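Local coordinates for putative periplasmic protein (Salmonella enterica, PDB 3OE3) that inhibits C-type lysozyme in the bacterial periplasm and so probably helps the cell withstand the lysozymes of its host, at residues I5-Y10 with V17-Y22; P42-K47 with E55-N60. One frame throughout, in Å; residues are numbered along the deposited sequence.

From the N terminus, interaction 1 comes first: 17-22 folds back on 5-10 and closes the hairpin of strands 5-12 and 16-24. Strand 30-36 then leads to interaction 2, where 55-60 returns beside 42-47 and closes the hairpin of strands 39-45 and 52-56. The two follow in series, neither nested nor crossed, as successive hairpins of a meandering antiparallel barrel. Their centres lie about 16 Å apart, on opposite sides of the chain's centre, yet both belong to one closed eight-stranded sheet, and both touch the second subunit, where Ile5 and Pro42 of different chains pack together.

Interaction 1. Residues I5-Y10 with V17-Y22; sequences ISKSIY and VMEVIY
Tyr22 O is gripped from two sources: Ser6 N gives it a hydrogen bond of 3.0 Å, and a water that also bonds Ser6 OG donates to it. The OG stands between the backbone N and the carbonyl carbon (chi1 57°), where it can share that water. Tyr22 N returns the pairing to Ser6 O, and the same double bonding recurs at Ser8 with Val20 and at Tyr10 with Met18. Between them lie the non-hydrogen-bonded pairs, Lys7 with Ile21 and Ile9 with Glu19. This is the regular alternation of an antiparallel beta hairpin, here the first of the closed barrel.

On the face carrying Ser8, Tyr10 and Tyr22, the two tyrosines approach from opposite directions and Tyr22 OH donates to Tyr10 OH at 2.8 Å. Ser8 OG lies at the in-plane edge of the Tyr22 ring, 3.6 Å from Tyr22 CE2. The Tyr10 ring takes the selenomethionine methyl, Met18 CE, over one face in a CH-pi contact, 4.1 Å from the centroid; Val20 CG2 comes obliquely to Tyr10 CE1. Leu65 of strand 64-68 touches Met18, Val20 and Tyr22.

On the other face Lys7 NZ forms a salt bridge with Glu19 OE2 at 3.2 Å, arriving from above the carboxylate plane, while Ile21 CD1 packs 3.7 Å from Lys7 CB. Both charged groups also bond the backbone of Met40 of the second subunit: Lys7 NZ its O, Glu19 OE1 its N.

Interaction 2. Residues P42-K47 with E55-N60; sequences PMRLMK and EAIDKN
Arg44 and Glu55 form a hydrogen-bonded pair, with Arg44 N reaching Glu55 O at 2.8 Å and Glu55 N returning to Arg44 O. A third backbone bond, nearly straight at 3.1 Å, runs from Ile57 N to Pro42 O; the proline nitrogen has no hydrogen to return. A water also donates to Pro42 O and accepts from Asp58 N.

Arg44 NH1 makes a salt bridge to Glu55 OE2, 3.4 Å away, whose hydrogen bond is weak; the oxygen lies at the edge of the guanidinium and the two planes are turned 60° apart. Both side chains leave with CG between backbone N and carbonyl carbon (chi1 64° and 67°), which sets their stems side by side.

Carbon-to-carbon packing lies toward both ends. The selenomethionine Met46 crosses Glu55 at about a right angle, its CG 3.8 Å from the methylene stem at Glu55 CG, and Ile57 CD1 approaches Pro42 CB, with Ile5 of the second subunit packing on both residues.

Asp58 OD1 then accepts from Asn60 N in an Asx turn. The pairing as a whole is that of an antiparallel beta hairpin, strands 39-45 and 52-56, in the closed barrel.

Interaction 1. Residues I5-Y10 with V17-Y22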
loop_
_atom_site.group_PDB
_atom_site.type_symbol
_atom_site.label_atom_id
_atom_site.label_comp_id
_atom_site.label_asym_id
_atom_site.label_seq_id
_atom_site.Cartn_x
_atom_site.Cartn_y
_atom_site.Cartn_z
ATOM N N ILE C 5 1.705 -5.883 9.177
ATOM C CA ILE C 5 1.737 -4.699 8.332
ATOM C C ILE C 5 2.170 -3.497 9.167
ATOM O O ILE C 5 1.711 -3.307 10.300
ATOM C CB ILE C 5 0.381 -4.432 7.650
ATOM C CG1 ILE C 5 -0.126 -5.685 6.935
ATOM C CG2 ILE C 5 0.515 -3.323 6.620
ATOM C CD1 ILE C 5 -1.011 -5.383 5.743
ATOM N N SER C 6 3.097 -2.713 8.629
ATOM C CA SER C 6 3.583 -1.538 9.330
ATOM C C SER C 6 3.859 -0.432 8.326
ATOM O O SER C 6 4.011 -0.687 7.136
ATOM C CB SER C 6 4.845 -1.857 10.140
ATOM O OG SER C 6 5.868 -2.385 9.318
ATOM N N LYS C 7 3.892 0.801 8.809
ATOM C CA LYS C 7 4.182 1.935 7.947
ATOM C C LYS C 7 5.463 2.604 8.399
ATOM O O LYS C 7 5.642 2.891 9.593
ATOM C CB LYS C 7 3.046 2.957 7.991
ATOM C CG LYS C 7 3.403 4.262 7.267
ATOM C CD LYS C 7 2.373 5.367 7.482
ATOM C CE LYS C 7 1.120 5.118 6.677
ATOM N NZ LYS C 7 0.216 6.307 6.650
ATOM N N SER C 8 6.356 2.848 7.440
ATOM C CA SER C 8 7.593 3.567 7.706
ATOM C C SER C 8 7.574 4.881 6.970
ATOM O O SER C 8 7.132 4.955 5.826
ATOM C CB SER C 8 8.791 2.760 7.232
ATOM O OG SER C 8 9.036 1.660 8.090
ATOM N N ILE C 9 8.060 5.924 7.624
ATOM C CA ILE C 9 8.171 7.221 6.984
ATOM C C ILE C 9 9.656 7.600 6.895
ATOM O O ILE C 9 10.388 7.505 7.885
ATOM C CB ILE C 9 7.352 8.280 7.744
ATOM C CG1 ILE C 9 5.863 7.892 7.721
ATOM C CG2 ILE C 9 7.573 9.677 7.159
ATOM C CD1 ILE C 9 4.941 8.920 8.305
ATOM N N TYR C 10 10.105 7.992 5.696
ATOM C CA TYR C 10 11.511 8.325 5.467
ATOM C C TYR C 10 11.631 9.789 5.108
ATOM O O TYR C 10 10.815 10.315 4.349
ATOM C CB TYR C 10 12.076 7.516 4.288
ATOM C CG TYR C 10 12.230 6.022 4.510
ATOM C CD1 TYR C 10 11.145 5.157 4.330
ATOM C CD2 TYR C 10 13.461 5.471 4.851
ATOM C CE1 TYR C 10 11.283 3.807 4.518
ATOM C CE2 TYR C 10 13.595 4.093 5.050
ATOM C CZ TYR C 10 12.491 3.276 4.881
ATOM O OH TYR C 10 12.608 1.901 5.064
ATOM N N VAL C 17 9.501 13.436 1.332
ATOM C CA VAL C 17 9.174 12.388 2.282
ATOM C C VAL C 17 8.726 11.160 1.500
ATOM O O VAL C 17 8.109 11.281 0.439
ATOM C CB VAL C 17 8.048 12.829 3.221
ATOM C CG1 VAL C 17 7.633 11.682 4.137
ATOM C CG2 VAL C 17 8.486 14.036 4.037
HETATM N N MSE C 18 9.080 9.982 1.982
HETATM C CA MSE C 18 8.564 8.752 1.360
HETATM C C MSE C 18 7.875 7.891 2.395
HETATM O O MSE C 18 8.494 7.527 3.385
HETATM C CB MSE C 18 9.720 7.951 0.747
HETATM C CG MSE C 18 9.308 6.656 0.086
HETATM SE SE MSE C 18 10.757 5.755 -0.862
HETATM C CE MSE C 18 11.855 5.284 0.684
ATOM N N GLU C 19 6.597 7.570 2.180
ATOM C CA GLU C 19 5.904 6.565 2.975
ATOM C C GLU C 19 6.101 5.189 2.330
ATOM O O GLU C 19 5.984 5.040 1.116
ATOM C CB GLU C 19 4.391 6.832 3.010
ATOM C CG GLU C 19 3.910 7.798 4.057
ATOM C CD GLU C 19 2.396 7.783 4.184
ATOM O OE1 GLU C 19 1.735 7.006 3.456
ATOM O OE2 GLU C 19 1.872 8.548 5.016
ATOM N N VAL C 20 6.376 4.185 3.149
ATOM C CA VAL C 20 6.371 2.810 2.674
ATOM C C VAL C 20 5.522 1.977 3.623
ATOM O O VAL C 20 5.653 2.080 4.839
ATOM C CB VAL C 20 7.794 2.215 2.596
ATOM C CG1 VAL C 20 7.741 0.816 1.961
ATOM C CG2 VAL C 20 8.738 3.128 1.792
ATOM N N ILE C 21 4.625 1.179 3.056
ATOM C CA ILE C 21 3.921 0.157 3.821
ATOM C C ILE C 21 4.685 -1.144 3.628
ATOM O O ILE C 21 4.883 -1.583 2.497
ATOM C CB ILE C 21 2.467 -0.044 3.342
ATOM C CG1 ILE C 21 1.664 1.250 3.419
ATOM C CG2 ILE C 21 1.795 -1.120 4.168
ATOM C CD1 ILE C 21 1.492 1.803 4.799
ATOM N N TYR C 22 5.153 -1.736 4.723
ATOM C CA TYR C 22 5.830 -3.014 4.635
ATOM C C TYR C 22 4.900 -4.119 5.120
ATOM O O TYR C 22 4.233 -3.970 6.145
ATOM C CB TYR C 22 7.096 -3.009 5.495
ATOM C CG TYR C 22 8.219 -2.154 4.929
ATOM C CD1 TYR C 22 8.909 -2.558 3.797
ATOM C CD2 TYR C 22 8.606 -0.971 5.546
ATOM C CE1 TYR C 22 9.948 -1.806 3.281
ATOM C CE2 TYR C 22 9.663 -0.201 5.034
ATOM C CZ TYR C 22 10.321 -0.631 3.892
ATOM O OH TYR C 22 11.380 0.094 3.352
HETATM O O HOH W 1 5.628 -5.104 8.621
#

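Interaction 2. Residues P42-K47 with E55-N60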
loop_
_atom_site.group_PDB
_atom_site.type_symbol
_atom_site.label_atom_id
_atom_site.label_comp_id
_atom_site.label_asym_id
_atom_site.label_seq_id
_atom_site.Cartn_x
_atom_site.Cartn_y
_atom_site.Cartn_z
ATOM N N PRO C 42 2.529 -2.048 -5.622
ATOM C CA PRO C 42 2.944 -3.199 -4.809
ATOM C C PRO C 42 4.271 -3.758 -5.305
ATOM O O PRO C 42 4.494 -3.823 -6.515
ATOM C CB PRO C 42 1.833 -4.228 -5.036
ATOM C CG PRO C 42 0.800 -3.586 -5.877
ATOM C CD PRO C 42 1.329 -2.314 -6.434
HETATM N N MSE C 43 5.134 -4.136 -4.366
HETATM C CA MSE C 43 6.468 -4.626 -4.668
HETATM C C MSE C 43 6.769 -5.912 -3.916
HETATM O O MSE C 43 6.228 -6.145 -2.835
HETATM C CB MSE C 43 7.497 -3.567 -4.305
HETATM C CG MSE C 43 7.086 -2.190 -4.763
HETATM SE SE MSE C 43 8.409 -0.861 -4.219
HETATM C CE MSE C 43 9.648 -1.064 -5.676
ATOM N N ARG C 44 7.655 -6.728 -4.481
ATOM C CA ARG C 44 8.048 -7.997 -3.869
ATOM C C ARG C 44 9.524 -7.909 -3.486
ATOM O O ARG C 44 10.304 -7.201 -4.129
ATOM C CB ARG C 44 7.830 -9.157 -4.854
ATOM C CG ARG C 44 8.719 -9.058 -6.092
ATOM C CD ARG C 44 8.600 -10.272 -6.986
ATOM N NE ARG C 44 8.973 -11.487 -6.271
ATOM C CZ ARG C 44 10.216 -11.959 -6.190
ATOM N NH1 ARG C 44 11.218 -11.325 -6.788
ATOM N NH2 ARG C 44 10.453 -13.075 -5.513
ATOM N N LEU C 45 9.918 -8.618 -2.435
ATOM C CA LEU C 45 11.318 -8.696 -2.053
ATOM C C LEU C 45 12.103 -9.521 -3.074
ATOM O O LEU C 45 11.681 -10.620 -3.460
ATOM C CB LEU C 45 11.460 -9.316 -0.657
ATOM C CG LEU C 45 12.883 -9.434 -0.115
ATOM C CD1 LEU C 45 13.377 -8.099 0.395
ATOM C CD2 LEU C 45 12.968 -10.505 0.989
HETATM N N MSE C 46 13.244 -8.988 -3.503
HETATM C CA MSE C 46 14.160 -9.728 -4.364
HETATM C C MSE C 46 15.108 -10.549 -3.499
HETATM O O MSE C 46 15.915 -10.004 -2.752
HETATM C CB MSE C 46 14.951 -8.779 -5.268
HETATM C CG MSE C 46 14.111 -8.153 -6.375
HETATM SE SE MSE C 46 15.130 -6.890 -7.481
HETATM C CE MSE C 46 15.483 -5.612 -6.153
ATOM N N LYS C 47 15.016 -11.862 -3.606
ATOM C CA LYS C 47 15.931 -12.707 -2.844
ATOM C C LYS C 47 17.375 -12.548 -3.335
ATOM O O LYS C 47 17.894 -13.369 -4.086
ATOM C CB LYS C 47 15.478 -14.164 -2.851
ATOM C CG LYS C 47 14.516 -14.499 -1.715
ATOM C CD LYS C 47 13.199 -13.752 -1.842
ATOM C CE LYS C 47 12.092 -14.695 -2.283
ATOM N NZ LYS C 47 12.033 -15.894 -1.402
ATOM N N GLU C 55 11.116 -4.970 -5.821
ATOM C CA GLU C 55 10.776 -4.584 -7.187
ATOM C C GLU C 55 9.272 -4.629 -7.395
ATOM O O GLU C 55 8.569 -5.423 -6.777
ATOM C CB GLU C 55 11.479 -5.488 -8.210
ATOM C CG GLU C 55 11.000 -6.924 -8.191
ATOM C CD GLU C 55 11.579 -7.763 -9.333
ATOM O OE1 GLU C 55 12.169 -7.189 -10.274
ATOM O OE2 GLU C 55 11.427 -9.000 -9.284
ATOM N N ALA C 56 8.773 -3.768 -8.271
ATOM C CA ALA C 56 7.345 -3.756 -8.566
ATOM C C ALA C 56 6.915 -5.096 -9.139
ATOM O O ALA C 56 7.608 -5.682 -9.976
ATOM C CB ALA C 56 7.022 -2.621 -9.546
ATOM N N ILE C 57 5.773 -5.581 -8.663
ATOM C CA ILE C 57 5.202 -6.834 -9.140
ATOM C C ILE C 57 4.676 -6.685 -10.564
ATOM O O ILE C 57 4.749 -7.622 -11.361
ATOM C CB ILE C 57 4.106 -7.315 -8.186
ATOM C CG1 ILE C 57 4.751 -7.617 -6.834
ATOM C CG2 ILE C 57 3.411 -8.550 -8.736
ATOM C CD1 ILE C 57 3.791 -7.849 -5.744
ATOM N N ASP C 58 4.162 -5.500 -10.884
ATOM C CA ASP C 58 3.656 -5.216 -12.226
ATOM C C ASP C 58 4.842 -4.824 -13.098
ATOM O O ASP C 58 5.435 -3.772 -12.909
ATOM C CB ASP C 58 2.621 -4.082 -12.169
ATOM C CG ASP C 58 1.979 -3.789 -13.520
ATOM O OD1 ASP C 58 2.565 -4.133 -14.567
ATOM O OD2 ASP C 58 0.879 -3.201 -13.525
ATOM N N LYS C 59 5.186 -5.683 -14.054
ATOM C CA LYS C 59 6.370 -5.474 -14.882
ATOM C C LYS C 59 6.324 -4.206 -15.741
ATOM O O LYS C 59 7.343 -3.795 -16.289
ATOM C CB LYS C 59 6.635 -6.704 -15.755
ATOM C CG LYS C 59 6.934 -7.969 -14.963
ATOM C CD LYS C 59 7.254 -9.144 -15.879
ATOM C CE LYS C 59 6.054 -9.539 -16.728
ATOM N NZ LYS C 59 4.922 -10.037 -15.898
ATOM N N ASN C 60 5.148 -3.594 -15.864
ATOM C CA ASN C 60 5.027 -2.303 -16.539
ATOM C C ASN C 60 5.720 -1.181 -15.760
ATOM O O ASN C 60 6.033 -0.128 -16.320
ATOM C CB ASN C 60 3.556 -1.943 -16.761
ATOM C CG ASN C 60 2.926 -2.732 -17.898
ATOM O OD1 ASN C 60 3.511 -2.875 -18.973
ATOM N ND2 ASN C 60 1.724 -3.244 -17.664
HETATM O O HOH W 2 3.415 -3.397 -9.081
#